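Local coordinates for HD superfamily hydrolase (Clostridium acetobutylicum ATCC 824, PDB 3CCG), which probably hydrolyses diadenosine tetraphosphate symmetrically to two molecules of ADP, as an HD-domain enzyme with two iron ions in its metal centre, at residues 28-33 with 132-137; 105-110 with 121-126. One frame throughout, in Å; residues are numbered along the deposited sequence.

Contact 1 of 2, residues 28-33 with 132-137; sequences MDTAVR and IEPGRE. With PO4 (phosphate ion), chain D.
Thr30 meets the chain where helix 121-132 gives way to a loop, and the two branches of its side chain face different partners. The hydroxyl is turned to the turn backbone: Thr30 OG1 lies 3.3 Å from Pro134 CD and 3.4 Å from Glu133 CA. These are contacts with carbon. The hydrogen-bond partner of the hydroxyl is the carbonyl of Gly26, one turn earlier in its own helix. The methyl branch, Thr30 CG2, is anti to the backbone N and packs on Ile132, 3.8 Å from Ile132 CG1. The two side chains cross at a slant.

Ile132 also reaches Arg33. Ile132 CD1 sits at the guanidinium edge, near the plane of the group, 4.0 Å from Arg33 NH2. A water joins the same two residues: it accepts from Arg33 NH2 and donates to Ile132 O at 2.7 Å. Arg33 NH1 makes a salt bridge to Asp149, so both terminal nitrogens of the guanidinium have a partner.

The contact lies in the HD domain, beside its metal centre. Glu133 OE2 hydrogen-bonds to ND1 of His23, an iron ligand. Glu133 is thus a second-shell residue, and the bond probably steadies the ring. With CG between the backbone N and the carbonyl carbon (chi1 61°) and a bend at chi2 (97°), the Glu133 chain turns its carboxylate to the type I turn 133-136. There Glu133 OE1 accepts from Gly135 N at 2.8 Å, from above the carboxylate plane, 58° out of it. Glu133 O closes the turn by accepting from Arg136 N. The Arg136 side chain runs extended past His23, with NE bonded to Asp130 O. Arg136 NH2 makes a weak bond of 3.2 Å to O4 of a phosphate ion, probably from the crystallisation liquor. That oxygen meets the guanidinium edge in its plane; the ion also binds Lys56.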
loop_
_atom_site.group_PDB
_atom_site.type_symbol
_atom_site.label_atom_id
_atom_site.label_comp_id
_atom_site.label_asym_id
_atom_site.label_seq_id
_atom_site.Cartn_x
_atom_site.Cartn_y
_atom_site.Cartn_z
HETATM N N MSE A 28 -4.733 -0.113 -28.451
HETATM C CA MSE A 28 -5.988 -0.465 -29.067
HETATM C C MSE A 28 -5.933 -1.845 -29.677
HETATM O O MSE A 28 -6.761 -2.700 -29.426
HETATM C CB MSE A 28 -6.296 0.519 -30.175
HETATM C CG MSE A 28 -7.633 0.319 -30.922
HETATM SE SE MSE A 28 -7.839 1.477 -32.484
HETATM C CE MSE A 28 -6.372 0.594 -33.543
ATOM N N ASP A 29 -4.936 -2.042 -30.527
ATOM C CA ASP A 29 -4.797 -3.351 -31.200
ATOM C C ASP A 29 -4.625 -4.497 -30.178
ATOM O O ASP A 29 -5.147 -5.586 -30.338
ATOM C CB ASP A 29 -3.619 -3.361 -32.155
ATOM C CG ASP A 29 -3.859 -2.548 -33.414
ATOM O OD1 ASP A 29 -5.014 -2.306 -33.795
ATOM O OD2 ASP A 29 -2.819 -2.179 -33.986
ATOM N N THR A 30 -3.792 -4.259 -29.177
ATOM C CA THR A 30 -3.552 -5.254 -28.151
ATOM C C THR A 30 -4.801 -5.574 -27.349
ATOM O O THR A 30 -5.109 -6.742 -27.046
ATOM C CB THR A 30 -2.422 -4.791 -27.197
ATOM O OG1 THR A 30 -1.225 -4.593 -27.947
ATOM C CG2 THR A 30 -2.189 -5.809 -26.069
ATOM N N ALA A 31 -5.550 -4.530 -26.987
ATOM C CA ALA A 31 -6.812 -4.694 -26.271
ATOM C C ALA A 31 -7.771 -5.538 -27.102
ATOM O O ALA A 31 -8.438 -6.396 -26.595
ATOM C CB ALA A 31 -7.457 -3.327 -25.949
ATOM N N VAL A 32 -7.812 -5.272 -28.409
ATOM C CA VAL A 32 -8.690 -6.042 -29.285
ATOM C C VAL A 32 -8.259 -7.496 -29.329
ATOM O O VAL A 32 -9.102 -8.395 -29.270
ATOM C CB VAL A 32 -8.753 -5.386 -30.676
ATOM C CG1 VAL A 32 -9.439 -6.319 -31.725
ATOM C CG2 VAL A 32 -9.496 -4.070 -30.607
ATOM N N ARG A 33 -6.949 -7.717 -29.409
ATOM C CA ARG A 33 -6.405 -9.092 -29.452
ATOM C C ARG A 33 -6.782 -9.859 -28.162
ATOM O O ARG A 33 -7.318 -10.990 -28.157
ATOM C CB ARG A 33 -4.901 -9.060 -29.666
ATOM C CG ARG A 33 -4.256 -10.446 -29.804
ATOM C CD ARG A 33 -2.785 -10.374 -30.041
ATOM N NE ARG A 33 -2.064 -9.719 -28.951
ATOM C CZ ARG A 33 -1.744 -10.310 -27.815
ATOM N NH1 ARG A 33 -2.122 -11.551 -27.578
ATOM N NH2 ARG A 33 -1.077 -9.627 -26.893
ATOM N N ILE A 132 2.062 -4.394 -22.445
ATOM C CA ILE A 132 2.504 -5.420 -23.379
ATOM C C ILE A 132 2.324 -5.099 -24.884
ATOM O O ILE A 132 2.604 -5.963 -25.733
ATOM C CB ILE A 132 1.791 -6.769 -23.043
ATOM C CG1 ILE A 132 0.288 -6.705 -23.297
ATOM C CG2 ILE A 132 2.097 -7.222 -21.579
ATOM C CD1 ILE A 132 -0.441 -8.014 -23.328
ATOM N N GLU A 133 1.842 -3.891 -25.208
ATOM C CA GLU A 133 1.635 -3.479 -26.599
ATOM C C GLU A 133 2.979 -3.598 -27.299
ATOM O O GLU A 133 4.034 -3.429 -26.675
ATOM C CB GLU A 133 0.957 -2.104 -26.737
ATOM C CG GLU A 133 1.721 -0.960 -26.149
ATOM C CD GLU A 133 2.545 -0.212 -27.179
ATOM O OE1 GLU A 133 2.596 -0.692 -28.353
ATOM O OE2 GLU A 133 3.120 0.857 -26.801
ATOM N N PRO A 134 2.937 -3.933 -28.583
ATOM C CA PRO A 134 4.132 -4.341 -29.346
ATOM C C PRO A 134 5.258 -3.348 -29.358
ATOM O O PRO A 134 6.407 -3.745 -29.536
ATOM C CB PRO A 134 3.590 -4.530 -30.766
ATOM C CG PRO A 134 2.150 -4.710 -30.620
ATOM C CD PRO A 134 1.702 -4.048 -29.370
ATOM N N GLY A 135 4.927 -2.088 -29.201
ATOM C CA GLY A 135 5.907 -1.026 -29.203
ATOM C C GLY A 135 6.691 -0.952 -27.915
ATOM O O GLY A 135 7.624 -0.175 -27.813
ATOM N N ARG A 136 6.330 -1.767 -26.931
ATOM C CA ARG A 136 7.077 -1.763 -25.671
ATOM C C ARG A 136 8.207 -2.792 -25.639
ATOM O O ARG A 136 8.132 -3.873 -26.206
ATOM C CB ARG A 136 6.180 -1.943 -24.474
ATOM C CG ARG A 136 5.404 -0.674 -24.238
ATOM C CD ARG A 136 5.086 -0.494 -22.804
ATOM N NE ARG A 136 4.349 0.732 -22.556
ATOM C CZ ARG A 136 4.926 1.889 -22.255
ATOM N NH1 ARG A 136 6.266 1.961 -22.185
ATOM N NH2 ARG A 136 4.184 2.954 -22.005
ATOM N N GLU A 137 9.234 -2.401 -24.905
ATOM C CA GLU A 137 10.469 -3.139 -24.789
ATOM C C GLU A 137 11.128 -2.830 -23.443
ATOM O O GLU A 137 11.553 -1.720 -23.207
ATOM C CB GLU A 137 11.370 -2.702 -25.958
ATOM C CG GLU A 137 12.855 -3.038 -25.846
ATOM C CD GLU A 137 13.136 -4.518 -25.706
ATOM O OE1 GLU A 137 12.298 -5.357 -26.126
ATOM O OE2 GLU A 137 14.220 -4.822 -25.166
HETATM P P PO4 D . 1.684 5.446 -19.920
HETATM O O1 PO4 D . 0.516 6.545 -19.849
HETATM O O2 PO4 D . 1.590 4.300 -18.888
HETATM O O3 PO4 D . 3.029 6.167 -19.869
HETATM O O4 PO4 D . 1.657 4.743 -21.212
HETATM O O HOH W 1 1.089 -7.514 -27.309
#

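Contact 2 of 2, residues 105-110 with 121-126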
loop_
_atom_site.group_PDB
_atom_site.type_symbol
_atom_site.label_atom_id
_atom_site.label_comp_id
_atom_site.label_asym_id
_atom_site.label_seq_id
_atom_site.Cartn_x
_atom_site.Cartn_y
_atom_site.Cartn_z
ATOM N N VAL A 105 -16.184 1.081 -20.320
ATOM C CA VAL A 105 -15.104 1.814 -21.032
ATOM C C VAL A 105 -14.585 2.925 -20.163
ATOM O O VAL A 105 -13.367 3.081 -20.026
ATOM C CB VAL A 105 -15.592 2.360 -22.351
ATOM C CG1 VAL A 105 -14.621 3.358 -23.021
ATOM C CG2 VAL A 105 -15.912 1.205 -23.314
ATOM N N LEU A 106 -15.461 3.715 -19.577
ATOM C CA LEU A 106 -14.992 4.835 -18.760
ATOM C C LEU A 106 -14.163 4.316 -17.561
ATOM O O LEU A 106 -13.128 4.914 -17.220
ATOM C CB LEU A 106 -16.180 5.691 -18.315
ATOM C CG LEU A 106 -16.905 6.389 -19.442
ATOM C CD1 LEU A 106 -18.173 7.078 -18.854
ATOM C CD2 LEU A 106 -16.007 7.375 -20.195
ATOM N N ASN A 107 -14.621 3.259 -16.891
ATOM C CA ASN A 107 -13.841 2.692 -15.795
ATOM C C ASN A 107 -12.445 2.207 -16.270
ATOM O O ASN A 107 -11.419 2.386 -15.585
ATOM C CB ASN A 107 -14.544 1.503 -15.118
ATOM C CG ASN A 107 -15.703 1.942 -14.254
ATOM O OD1 ASN A 107 -15.734 3.071 -13.767
ATOM N ND2 ASN A 107 -16.690 1.043 -14.080
ATOM N N ALA A 108 -12.405 1.538 -17.419
ATOM C CA ALA A 108 -11.161 1.006 -17.942
ATOM C C ALA A 108 -10.155 2.154 -18.172
ATOM O O ALA A 108 -8.976 2.009 -17.928
ATOM C CB ALA A 108 -11.425 0.242 -19.214
ATOM N N ILE A 109 -10.633 3.291 -18.677
ATOM C CA ILE A 109 -9.778 4.452 -18.873
ATOM C C ILE A 109 -9.360 5.011 -17.494
ATOM O O ILE A 109 -8.183 5.220 -17.223
ATOM C CB ILE A 109 -10.515 5.534 -19.652
ATOM C CG1 ILE A 109 -10.946 5.046 -21.041
ATOM C CG2 ILE A 109 -9.684 6.769 -19.774
ATOM C CD1 ILE A 109 -11.947 6.016 -21.741
ATOM N N GLU A 110 -10.331 5.211 -16.616
ATOM C CA GLU A 110 -10.048 5.790 -15.313
ATOM C C GLU A 110 -8.962 5.038 -14.536
ATOM O O GLU A 110 -8.115 5.680 -13.901
ATOM C CB GLU A 110 -11.283 5.831 -14.442
ATOM C CG GLU A 110 -11.072 6.373 -13.054
ATOM C CD GLU A 110 -12.372 6.613 -12.293
ATOM O OE1 GLU A 110 -13.451 6.256 -12.756
ATOM O OE2 GLU A 110 -12.250 7.083 -11.147
ATOM N N LEU A 121 -13.268 -7.372 -16.606
ATOM C CA LEU A 121 -12.434 -7.953 -17.603
ATOM C C LEU A 121 -11.873 -6.840 -18.522
ATOM O O LEU A 121 -10.673 -6.857 -18.826
ATOM C CB LEU A 121 -13.235 -8.994 -18.390
ATOM C CG LEU A 121 -12.485 -9.586 -19.566
ATOM C CD1 LEU A 121 -11.132 -10.219 -19.204
ATOM C CD2 LEU A 121 -13.411 -10.570 -20.311
ATOM N N LEU A 122 -12.713 -5.875 -18.925
ATOM C CA LEU A 122 -12.245 -4.783 -19.820
ATOM C C LEU A 122 -11.176 -3.939 -19.103
ATOM O O LEU A 122 -10.157 -3.613 -19.686
ATOM C CB LEU A 122 -13.387 -3.926 -20.297
ATOM C CG LEU A 122 -13.010 -2.758 -21.231
ATOM C CD1 LEU A 122 -12.463 -3.365 -22.576
ATOM C CD2 LEU A 122 -14.220 -1.826 -21.397
ATOM N N GLU A 123 -11.419 -3.615 -17.838
ATOM C CA GLU A 123 -10.439 -2.842 -17.081
ATOM C C GLU A 123 -9.082 -3.552 -17.045
ATOM O O GLU A 123 -8.031 -2.938 -17.232
ATOM C CB GLU A 123 -10.916 -2.632 -15.651
ATOM C CG GLU A 123 -12.013 -1.668 -15.449
ATOM C CD GLU A 123 -12.498 -1.628 -14.017
ATOM O OE1 GLU A 123 -11.682 -1.185 -13.168
ATOM O OE2 GLU A 123 -13.634 -2.068 -13.728
ATOM N N LYS A 124 -9.098 -4.883 -16.829
ATOM C CA LYS A 124 -7.887 -5.652 -16.781
ATOM C C LYS A 124 -7.123 -5.632 -18.137
ATOM O O LYS A 124 -5.922 -5.525 -18.207
ATOM C CB LYS A 124 -8.123 -7.086 -16.341
ATOM C CG LYS A 124 -8.760 -7.200 -14.976
ATOM C CD LYS A 124 -8.977 -8.654 -14.585
ATOM C CE LYS A 124 -9.564 -8.751 -13.182
ATOM N NZ LYS A 124 -9.938 -10.173 -12.832
ATOM N N ILE A 125 -7.907 -5.850 -19.209
ATOM C CA ILE A 125 -7.363 -5.859 -20.567
ATOM C C ILE A 125 -6.657 -4.510 -20.894
ATOM O O ILE A 125 -5.531 -4.483 -21.436
ATOM C CB ILE A 125 -8.481 -6.178 -21.573
ATOM C CG1 ILE A 125 -8.869 -7.656 -21.456
ATOM C CG2 ILE A 125 -8.002 -5.865 -22.970
ATOM C CD1 ILE A 125 -10.044 -8.111 -22.360
ATOM N N ILE A 126 -7.299 -3.385 -20.513
ATOM C CA ILE A 126 -6.751 -2.063 -20.866
ATOM C C ILE A 126 -5.496 -1.813 -20.020
ATOM O O ILE A 126 -4.440 -1.393 -20.518
ATOM C CB ILE A 126 -7.787 -0.940 -20.744
ATOM C CG1 ILE A 126 -8.957 -1.212 -21.726
ATOM C CG2 ILE A 126 -7.135 0.411 -20.976
ATOM C CD1 ILE A 126 -8.555 -1.531 -23.183
HETATM O O HOH W 2 -15.926 -1.601 -15.196
HETATM O O HOH W 3 -8.099 -0.164 -16.335
#
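With chi1 at -73°, Glu123 CG lies against the Ala108 backbone, 3.8 Å from Ala108 CA. The chain runs extended beyond CG and carries the carboxylate to Asn107, where Glu123 CD ends up 3.9 Å from Asn107 CB. Leu122 takes the other course. Its CG is anti to the backbone N (chi1 180°), which sends it toward segment 105-110. Leu122 CD2 lies at the first turn of that segment, 3.7 Å from Val105 N and 4.0 Å from Val105 CG2.

The small methyl of Ala108 sits between these groups. Ala108 CB touches Leu122 CG and also Ile126 CG1, the latter at 3.8 Å. With only a methyl in the way, the backbones come close: Ala108 CA and Glu123 CA are 4.0 Å apart. The helix axes of the two segments approach to 8.3 Å and cross at -37°, with their directions more nearly parallel than antiparallel. Helices 103-110 and 121-132 are thus packed together in the all-helical HD domain. Ile126 also lies beside the iron ligands His52 and His112.

Two waters bridge the helices. One accepts from Asn107 ND2 and donates to Glu123 OE2 at 2.8 Å. The other donates to both Ala108 O and Glu123 O. Glu123 OE1 is in a salt bridge with Arg116, and Asn107 OD1 accepts from Arg91. Apolar side chains make most of the direct contact, and the polar groups are joined through water. The buried Glu123 carboxylate has the arginine at OE1, and at OE2 the water and a bond to a residue adjoining one of the segments. This would probably favour its charged form.

Contact 2 is nested along the chain inside the loop closed by contact 1. Their centres are 15 Å apart, yet helix 121-132 serves both: its start packs in contact 2 and its end leads into the turn of contact 1. The two also touch directly. Ala31 CB lies 3.5 Å from Ile126 CD1, and Ala31 O lies 3.7 Å from Ile125 CG2, so helix 5-38 packs against the middle of helix 121-132. Between the two contacts on that helix comes the iron ligand Asp130. Contact 1 meets the metal centre through Glu133, whose side chain is about 7 Å from an iron ion. Contact 2 meets it through Ile126, whose side chain is about 8 Å from one.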